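Local atomic coordinates of aminoglycoside Nucleotidyltransferase (2")-Ia (Pseudomonas aeruginosa, PDB entry 5CFS), a protein that confers resistance to gentamicin, kanamycin and tobramycin by adenylating the 2''-hydroxyl group of these aminoglycosides. Residues A[11-16]-A[89-94]; A[31-36]-A[51-56]. All blocks are in the same frame, centred on the assembly; numbering follows the deposited sequence.

Interaction 1. Residues A[11-16]-A[89-94]; sequences TTQVTL and GDELLD. With MN (manganese (II) ion), chain C; TOY (tobramycin), chain D.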
loop_
_atom_site.group_PDB
_atom_site.type_symbol
_atom_site.label_atom_id
_atom_site.label_comp_id
_atom_site.label_asym_id
_atom_site.label_seq_id
_atom_site.Cartn_x
_atom_site.Cartn_y
_atom_site.Cartn_z
ATOM N N THR A 11 3.042 -18.719 -2.053
ATOM C CA THR A 11 3.726 -18.600 -3.331
ATOM C C THR A 11 2.764 -18.021 -4.361
ATOM O O THR A 11 3.193 -17.315 -5.271
ATOM C CB THR A 11 4.280 -19.948 -3.862
ATOM O OG1 THR A 11 3.241 -20.677 -4.531
ATOM C CG2 THR A 11 4.864 -20.803 -2.742
ATOM N N THR A 12 1.469 -18.322 -4.226
ATOM C CA THR A 12 0.471 -17.765 -5.143
ATOM C C THR A 12 0.489 -16.243 -5.116
ATOM O O THR A 12 0.569 -15.623 -6.169
ATOM C CB THR A 12 -0.963 -18.250 -4.837
ATOM O OG1 THR A 12 -1.039 -19.667 -5.016
ATOM C CG2 THR A 12 -1.984 -17.586 -5.779
ATOM N N GLN A 13 0.419 -15.642 -3.928
ATOM C CA GLN A 13 0.478 -14.184 -3.818
ATOM C C GLN A 13 1.779 -13.613 -4.307
ATOM O O GLN A 13 1.795 -12.571 -4.966
ATOM C CB GLN A 13 0.300 -13.708 -2.379
ATOM C CG GLN A 13 -1.108 -13.630 -1.916
ATOM C CD GLN A 13 -1.220 -12.896 -0.595
ATOM O OE1 GLN A 13 -0.217 -12.580 0.048
ATOM N NE2 GLN A 13 -2.445 -12.630 -0.176
ATOM N N VAL A 14 2.884 -14.251 -3.928
ATOM C CA VAL A 14 4.190 -13.732 -4.305
ATOM C C VAL A 14 4.329 -13.810 -5.827
ATOM O O VAL A 14 4.775 -12.858 -6.475
ATOM C CB VAL A 14 5.332 -14.492 -3.599
ATOM C CG1 VAL A 14 6.685 -14.055 -4.135
ATOM C CG2 VAL A 14 5.243 -14.286 -2.087
ATOM N N THR A 15 3.911 -14.930 -6.407
ATOM C CA THR A 15 3.978 -15.081 -7.852
ATOM C C THR A 15 3.053 -14.077 -8.542
ATOM O O THR A 15 3.389 -13.530 -9.592
ATOM C CB THR A 15 3.615 -16.509 -8.285
ATOM O OG1 THR A 15 4.543 -17.428 -7.703
ATOM C CG2 THR A 15 3.674 -16.643 -9.799
ATOM N N LEU A 16 1.889 -13.833 -7.948
ATOM C CA LEU A 16 0.945 -12.890 -8.523
ATOM C C LEU A 16 1.508 -11.470 -8.477
ATOM O O LEU A 16 1.399 -10.712 -9.443
ATOM C CB LEU A 16 -0.391 -12.953 -7.790
ATOM C CG LEU A 16 -1.454 -11.964 -8.273
ATOM C CD1 LEU A 16 -1.740 -12.146 -9.751
ATOM C CD2 LEU A 16 -2.730 -12.116 -7.463
ATOM N N GLY A 89 -8.276 -14.668 -9.516
ATOM C CA GLY A 89 -8.490 -15.958 -8.900
ATOM C C GLY A 89 -9.075 -15.725 -7.522
ATOM O O GLY A 89 -10.068 -15.015 -7.371
ATOM N N ASP A 90 -8.432 -16.303 -6.519
ATOM C CA ASP A 90 -8.865 -16.159 -5.136
ATOM C C ASP A 90 -8.153 -15.032 -4.396
ATOM O O ASP A 90 -8.300 -14.905 -3.184
ATOM C CB ASP A 90 -8.636 -17.470 -4.383
ATOM C CG ASP A 90 -9.524 -18.582 -4.882
ATOM O OD1 ASP A 90 -10.693 -18.292 -5.214
ATOM O OD2 ASP A 90 -9.060 -19.740 -4.954
ATOM N N GLU A 91 -7.389 -14.213 -5.114
ATOM C CA GLU A 91 -6.592 -13.175 -4.473
ATOM C C GLU A 91 -7.212 -11.801 -4.663
ATOM O O GLU A 91 -7.601 -11.414 -5.766
ATOM C CB GLU A 91 -5.166 -13.177 -5.009
ATOM C CG GLU A 91 -4.396 -14.475 -4.724
ATOM C CD GLU A 91 -4.131 -14.716 -3.247
ATOM O OE1 GLU A 91 -4.224 -13.759 -2.448
ATOM O OE2 GLU A 91 -3.837 -15.877 -2.883
ATOM N N LEU A 92 -7.348 -11.065 -3.565
ATOM C CA LEU A 92 -7.941 -9.732 -3.603
ATOM C C LEU A 92 -6.880 -8.649 -3.751
ATOM O O LEU A 92 -5.853 -8.677 -3.078
ATOM C CB LEU A 92 -8.761 -9.480 -2.337
ATOM C CG LEU A 92 -9.962 -10.404 -2.143
ATOM C CD1 LEU A 92 -10.543 -10.220 -0.753
ATOM C CD2 LEU A 92 -11.012 -10.139 -3.207
ATOM N N LEU A 93 -7.145 -7.713 -4.653
ATOM C CA LEU A 93 -6.316 -6.531 -4.869
ATOM C C LEU A 93 -7.079 -5.297 -4.415
ATOM O O LEU A 93 -8.155 -4.996 -4.926
ATOM C CB LEU A 93 -5.924 -6.366 -6.332
ATOM C CG LEU A 93 -5.201 -7.482 -7.071
ATOM C CD1 LEU A 93 -4.708 -6.912 -8.399
ATOM C CD2 LEU A 93 -4.055 -8.039 -6.266
ATOM N N ASP A 94 -6.490 -4.579 -3.473
ATOM C CA ASP A 94 -7.112 -3.421 -2.853
ATOM C C ASP A 94 -6.399 -2.174 -3.376
ATOM O O ASP A 94 -5.292 -1.865 -2.945
ATOM C CB ASP A 94 -6.994 -3.579 -1.338
ATOM C CG ASP A 94 -7.643 -2.469 -0.566
ATOM O OD1 ASP A 94 -8.253 -1.562 -1.167
ATOM O OD2 ASP A 94 -7.558 -2.533 0.677
HETATM MN MN MN C . -6.461 -3.978 2.055
HETATM C C11 TOY D . -7.506 5.816 4.149
HETATM O O11 TOY D . -7.903 4.784 3.280
HETATM C C21 TOY D . -8.742 6.257 4.926
HETATM N N21 TOY D . -9.362 5.115 5.615
HETATM C C31 TOY D . -9.702 6.924 3.947
HETATM C C41 TOY D . -9.041 8.075 3.207
HETATM O O41 TOY D . -9.940 8.620 2.240
HETATM C C51 TOY D . -7.791 7.573 2.500
HETATM O O51 TOY D . -6.922 6.884 3.421
HETATM C C61 TOY D . -7.004 8.719 1.898
HETATM N N61 TOY D . -5.743 8.326 1.273
HETATM C C12 TOY D . -6.709 1.151 1.711
HETATM N N12 TOY D . -6.087 -0.140 1.373
HETATM C C22 TOY D . -5.674 2.271 1.678
HETATM C C32 TOY D . -6.343 3.622 1.945
HETATM N N32 TOY D . -5.322 4.679 1.996
HETATM C C42 TOY D . -7.101 3.592 3.271
HETATM C C52 TOY D . -8.067 2.423 3.382
HETATM O O52 TOY D . -8.588 2.392 4.708
HETATM C C62 TOY D . -7.334 1.123 3.099
HETATM O O62 TOY D . -8.296 0.060 3.159
HETATM C C13 TOY D . -8.475 -0.525 4.418
HETATM C C23 TOY D . -8.095 -1.996 4.308
HETATM O O23 TOY D . -6.769 -2.107 3.804
HETATM C C33 TOY D . -9.061 -2.717 3.371
HETATM N N33 TOY D . -8.711 -4.142 3.258
HETATM C C43 TOY D . -10.471 -2.527 3.916
HETATM O O43 TOY D . -11.394 -3.177 3.052
HETATM C C53 TOY D . -10.760 -1.030 3.962
HETATM O O53 TOY D . -9.820 -0.378 4.833
HETATM C C63 TOY D . -12.131 -0.705 4.497
HETATM O O63 TOY D . -12.322 0.702 4.583
#
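The first turns of helix 11-26 lie across the start of strand 91-101, where Q13 and E91 come nearest, their CA atoms 7.2 Å apart. The axes of 11-16 and 91-94 close to 10.2 Å at -45°, and no backbone hydrogen bond links the two segments.

E91 is the hub. Its chain bends about the CB-CG bond (chi2 -66°), folding the carboxylate back against the helix, where Q13 NE2 donates to E91 OE1 over 3.1 Å. The donor comes from the syn side of OE1 yet well out of the carboxylate plane, with amide and carboxylate planes 74° apart; for Q13 itself the acceptor lies in the amide plane. This is not the amide's main anchor: NE2 also donates to the H50 carbonyl and OE1 accepts from W37 NE1, which hold the amide at both ends.

The helix packs on a face of the mixed sheet at the heart of this nucleotidyltransferase fold. L16 lies along E91 in the opposite sense, its CD2 3.6 Å from E91 CB, and reaches I53 on strand 53-58 and I88 on strand 84-88. T12 brings CG2 to 3.8 Å from E91 OE2 at the exposed margin. L93 CD2 makes a looser apolar approach to L16 CD2. Further along the strand D94 OD2 binds a manganese ion at 2.3 Å and accepts from tobramycin N12, while D94 OD1 bonds to Y82 OH.

Interaction 2. Residues A[31-36]-A[51-56]; sequences LWIGGG and DDIDLT. With MN (manganese (II) ion), chain C; MN (manganese (II) ion), chain B; APC (diphosphomethylphosphonic acid adenosyl ester), chain E; TOY (tobramycin), chain D.
D54 OD2 binds one manganese ion at 2.2 Å and has G35 CA beside it at 3.6 Å, with a water that accepts from D54 N close by. OD1 of the same carboxylate binds the second ion, and D52 bridges the pair in the same way, OD1 to the first ion and OD2 to the second. The first ion is completed by three oxygens of the nucleotide analogue, O2A, O2B and O2G, and by another water. On the second, D94 joins the two aspartates, with O2A of the analogue and O23 and N33 of tobramycin; O23 is the 2''-hydroxyl that the enzyme adenylates. With O2A shared by both metals, phosphate and acceptor hydroxyl meet at one centre.

Strands 32-34 and 53-56 run antiparallel and lead into this site. W32 N donates to T56 O at 173°, and T56 N returns a 2.8 Å bond to W32 O; both donors lie in the carbonyl planes. G34 N reaches D54 O at 2.8 Å, but from 46° above the carbonyl plane.

Here is the nucleotidyltransferase signature: a glycine-rich turn from strand into helix, followed by an Asp-X-Asp on the neighbouring strand. G35 takes a positive phi as it passes D54. G36 N then donates to O2B of the analogue over 2.9 Å, and D51 N holds O1G at the gamma phosphate.

On one face I33 and L55 lie side by side, CD1 to CD2 at 3.5 Å. W32, on the face it shares with D54 and T56, turns its ring edge to the backbone oxygen T56 O, in plane, with CE3 at 3.5 Å; W32 NE1 bonds to the P116 carbonyl.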
loop_
_atom_site.group_PDB
_atom_site.type_symbol
_atom_site.label_atom_id
_atom_site.label_comp_id
_atom_site.label_asym_id
_atom_site.label_seq_id
_atom_site.Cartn_x
_atom_site.Cartn_y
_atom_site.Cartn_z
ATOM N N LEU A 31 3.694 1.041 -9.953
ATOM C CA LEU A 31 2.733 0.579 -8.961
ATOM C C LEU A 31 3.439 0.481 -7.626
ATOM O O LEU A 31 4.562 -0.026 -7.553
ATOM C CB LEU A 31 2.148 -0.780 -9.347
ATOM C CG LEU A 31 1.275 -0.831 -10.604
ATOM C CD1 LEU A 31 0.813 -2.248 -10.851
ATOM C CD2 LEU A 31 0.075 0.084 -10.455
ATOM N N TRP A 32 2.789 0.971 -6.577
ATOM C CA TRP A 32 3.359 0.907 -5.236
ATOM C C TRP A 32 2.635 -0.111 -4.383
ATOM O O TRP A 32 1.409 -0.073 -4.250
ATOM C CB TRP A 32 3.309 2.278 -4.554
ATOM C CG TRP A 32 4.245 3.248 -5.173
ATOM C CD1 TRP A 32 5.524 3.518 -4.775
ATOM C CD2 TRP A 32 3.996 4.076 -6.312
ATOM N NE1 TRP A 32 6.084 4.459 -5.599
ATOM C CE2 TRP A 32 5.167 4.820 -6.550
ATOM C CE3 TRP A 32 2.892 4.264 -7.155
ATOM C CZ2 TRP A 32 5.269 5.737 -7.596
ATOM C CZ3 TRP A 32 2.997 5.181 -8.185
ATOM C CH2 TRP A 32 4.171 5.908 -8.392
ATOM N N ILE A 33 3.397 -1.040 -3.820
ATOM C CA ILE A 33 2.851 -1.968 -2.847
ATOM C C ILE A 33 2.556 -1.186 -1.575
ATOM O O ILE A 33 3.371 -0.388 -1.133
ATOM C CB ILE A 33 3.834 -3.124 -2.547
ATOM C CG1 ILE A 33 4.179 -3.893 -3.831
ATOM C CG2 ILE A 33 3.264 -4.056 -1.505
ATOM C CD1 ILE A 33 3.018 -4.617 -4.444
ATOM N N GLY A 34 1.386 -1.420 -0.993
ATOM C CA GLY A 34 1.007 -0.788 0.251
ATOM C C GLY A 34 0.707 -1.788 1.342
ATOM O O GLY A 34 0.873 -2.988 1.171
ATOM N N GLY A 35 0.257 -1.269 2.479
ATOM C CA GLY A 35 -0.209 -2.095 3.576
ATOM C C GLY A 35 0.771 -3.145 4.056
ATOM O O GLY A 35 1.975 -2.913 4.139
ATOM N N GLY A 36 0.245 -4.321 4.371
ATOM C CA GLY A 36 1.046 -5.354 4.995
ATOM C C GLY A 36 2.198 -5.813 4.133
ATOM O O GLY A 36 3.297 -6.020 4.643
ATOM N N ASP A 51 -3.790 -11.067 3.874
ATOM C CA ASP A 51 -5.149 -11.337 3.425
ATOM C C ASP A 51 -5.419 -10.786 2.036
ATOM O O ASP A 51 -6.216 -11.365 1.294
ATOM C CB ASP A 51 -6.165 -10.762 4.409
ATOM C CG ASP A 51 -6.210 -11.527 5.718
ATOM O OD1 ASP A 51 -5.720 -12.674 5.757
ATOM O OD2 ASP A 51 -6.751 -10.981 6.705
ATOM N N ASP A 52 -4.774 -9.677 1.687
ATOM C CA ASP A 52 -4.909 -9.114 0.345
ATOM C C ASP A 52 -3.587 -8.507 -0.106
ATOM O O ASP A 52 -2.575 -8.586 0.596
ATOM C CB ASP A 52 -6.050 -8.064 0.280
ATOM C CG ASP A 52 -5.783 -6.821 1.125
ATOM O OD1 ASP A 52 -4.633 -6.593 1.510
ATOM O OD2 ASP A 52 -6.734 -6.049 1.389
ATOM N N ILE A 53 -3.598 -7.926 -1.299
ATOM C CA ILE A 53 -2.479 -7.148 -1.805
ATOM C C ILE A 53 -2.978 -5.724 -1.977
ATOM O O ILE A 53 -3.918 -5.485 -2.744
ATOM C CB ILE A 53 -1.945 -7.685 -3.150
ATOM C CG1 ILE A 53 -1.446 -9.125 -3.002
ATOM C CG2 ILE A 53 -0.812 -6.803 -3.662
ATOM C CD1 ILE A 53 -1.310 -9.864 -4.327
ATOM N N ASP A 54 -2.377 -4.786 -1.248
ATOM C CA ASP A 54 -2.746 -3.376 -1.363
ATOM C C ASP A 54 -1.851 -2.708 -2.395
ATOM O O ASP A 54 -0.629 -2.835 -2.329
ATOM C CB ASP A 54 -2.625 -2.654 -0.020
ATOM C CG ASP A 54 -3.485 -3.274 1.061
ATOM O OD1 ASP A 54 -4.723 -3.175 0.975
ATOM O OD2 ASP A 54 -2.921 -3.862 2.002
ATOM N N LEU A 55 -2.468 -2.014 -3.351
ATOM C CA LEU A 55 -1.744 -1.370 -4.446
ATOM C C LEU A 55 -2.114 0.098 -4.580
ATOM O O LEU A 55 -3.280 0.478 -4.415
ATOM C CB LEU A 55 -2.037 -2.073 -5.772
ATOM C CG LEU A 55 -1.555 -3.506 -5.952
ATOM C CD1 LEU A 55 -2.051 -4.049 -7.286
ATOM C CD2 LEU A 55 -0.049 -3.572 -5.879
ATOM N N THR A 56 -1.111 0.914 -4.886
ATOM C CA THR A 56 -1.333 2.309 -5.255
ATOM C C THR A 56 -0.932 2.487 -6.723
ATOM O O THR A 56 0.131 2.033 -7.135
ATOM C CB THR A 56 -0.538 3.278 -4.358
ATOM O OG1 THR A 56 -0.887 3.053 -2.989
ATOM C CG2 THR A 56 -0.849 4.723 -4.721
HETATM MN MN MN C . -6.461 -3.978 2.055
HETATM MN MN MN B . -3.689 -5.556 3.108
HETATM P PG APC E . -2.723 -7.975 5.332
HETATM O O1G APC E . -3.120 -9.238 6.000
HETATM O O2G APC E . -3.788 -7.454 4.357
HETATM O O3G APC E . -1.432 -8.007 4.605
HETATM P PB APC E . -2.826 -5.288 6.312
HETATM O O1B APC E . -1.925 -4.477 7.217
HETATM O O2B APC E . -2.552 -4.866 4.840
HETATM O O3B APC E . -2.499 -6.830 6.423
HETATM P PA APC E . -5.682 -4.261 5.585
HETATM O O1A APC E . -7.152 -4.584 5.730
HETATM O O2A APC E . -5.331 -4.599 4.103
HETATM C C3A APC E . -4.593 -5.226 6.644
HETATM O "O5'" APC E . -5.402 -2.726 5.789
HETATM C "C5'" APC E . -4.134 -2.181 6.201
HETATM C "C4'" APC E . -4.308 -0.715 6.512
HETATM O "O4'" APC E . -5.707 -0.346 6.415
HETATM C "C3'" APC E . -3.879 -0.309 7.918
HETATM O "O3'" APC E . -3.456 1.047 7.938
HETATM C "C2'" APC E . -5.179 -0.459 8.698
HETATM O "O2'" APC E . -5.180 0.326 9.881
HETATM C "C1'" APC E . -6.160 0.107 7.678
HETATM N N9 APC E . -7.538 -0.326 7.882
HETATM C C8 APC E . -7.991 -1.604 8.069
HETATM N N7 APC E . -9.279 -1.690 8.306
HETATM C C5 APC E . -9.704 -0.368 8.273
HETATM C C6 APC E . -10.960 0.228 8.489
HETATM N N6 APC E . -12.078 -0.458 8.742
HETATM N N1 APC E . -11.032 1.577 8.422
HETATM C C2 APC E . -9.922 2.267 8.145
HETATM N N3 APC E . -8.687 1.814 7.915
HETATM C C4 APC E . -8.642 0.481 8.004
HETATM C C11 TOY D . -7.506 5.816 4.149
HETATM O O11 TOY D . -7.903 4.784 3.280
HETATM C C21 TOY D . -8.742 6.257 4.926
HETATM N N21 TOY D . -9.362 5.115 5.615
HETATM C C31 TOY D . -9.702 6.924 3.947
HETATM C C41 TOY D . -9.041 8.075 3.207
HETATM O O41 TOY D . -9.940 8.620 2.240
HETATM C C51 TOY D . -7.791 7.573 2.500
HETATM O O51 TOY D . -6.922 6.884 3.421
HETATM C C61 TOY D . -7.004 8.719 1.898
HETATM N N61 TOY D . -5.743 8.326 1.273
HETATM C C12 TOY D . -6.709 1.151 1.711
HETATM N N12 TOY D . -6.087 -0.140 1.373
HETATM C C22 TOY D . -5.674 2.271 1.678
HETATM C C32 TOY D . -6.343 3.622 1.945
HETATM N N32 TOY D . -5.322 4.679 1.996
HETATM C C42 TOY D . -7.101 3.592 3.271
HETATM C C52 TOY D . -8.067 2.423 3.382
HETATM O O52 TOY D . -8.588 2.392 4.708
HETATM C C62 TOY D . -7.334 1.123 3.099
HETATM O O62 TOY D . -8.296 0.060 3.159
HETATM C C13 TOY D . -8.475 -0.525 4.418
HETATM C C23 TOY D . -8.095 -1.996 4.308
HETATM O O23 TOY D . -6.769 -2.107 3.804
HETATM C C33 TOY D . -9.061 -2.717 3.371
HETATM N N33 TOY D . -8.711 -4.142 3.258
HETATM C C43 TOY D . -10.471 -2.527 3.916
HETATM O O43 TOY D . -11.394 -3.177 3.052
HETATM C C53 TOY D . -10.760 -1.030 3.962
HETATM O O53 TOY D . -9.820 -0.378 4.833
HETATM C C63 TOY D . -12.131 -0.705 4.497
HETATM O O63 TOY D . -12.322 0.702 4.583
HETATM O O HOH W 1 -0.329 -5.279 0.663
HETATM O O HOH W 2 -1.865 -6.749 2.468
#

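In the fold
Both contacts are largely buried, but the centre of interaction 2 lies about 4 Å from the centre of the chain and that of interaction 1 about 14 Å, with T12 exposed at its margin. Strands 53-58 and 91-101 are parallel neighbours in one sheet, so the two contacts meet directly: D94 N probably bonds to I53 O, and D94 O to L55 N. Interaction 2 pairs strands by backbone bonds and carries metal-binding carboxylates at one end; interaction 1 joins a helix to the sheet through side chains alone. Their shared point is the manganese ion that also binds tobramycin, to which 89-94 brings one aspartate and 51-56 two. Helix 11-26 reaches both, since L31 and I53 also pack against it.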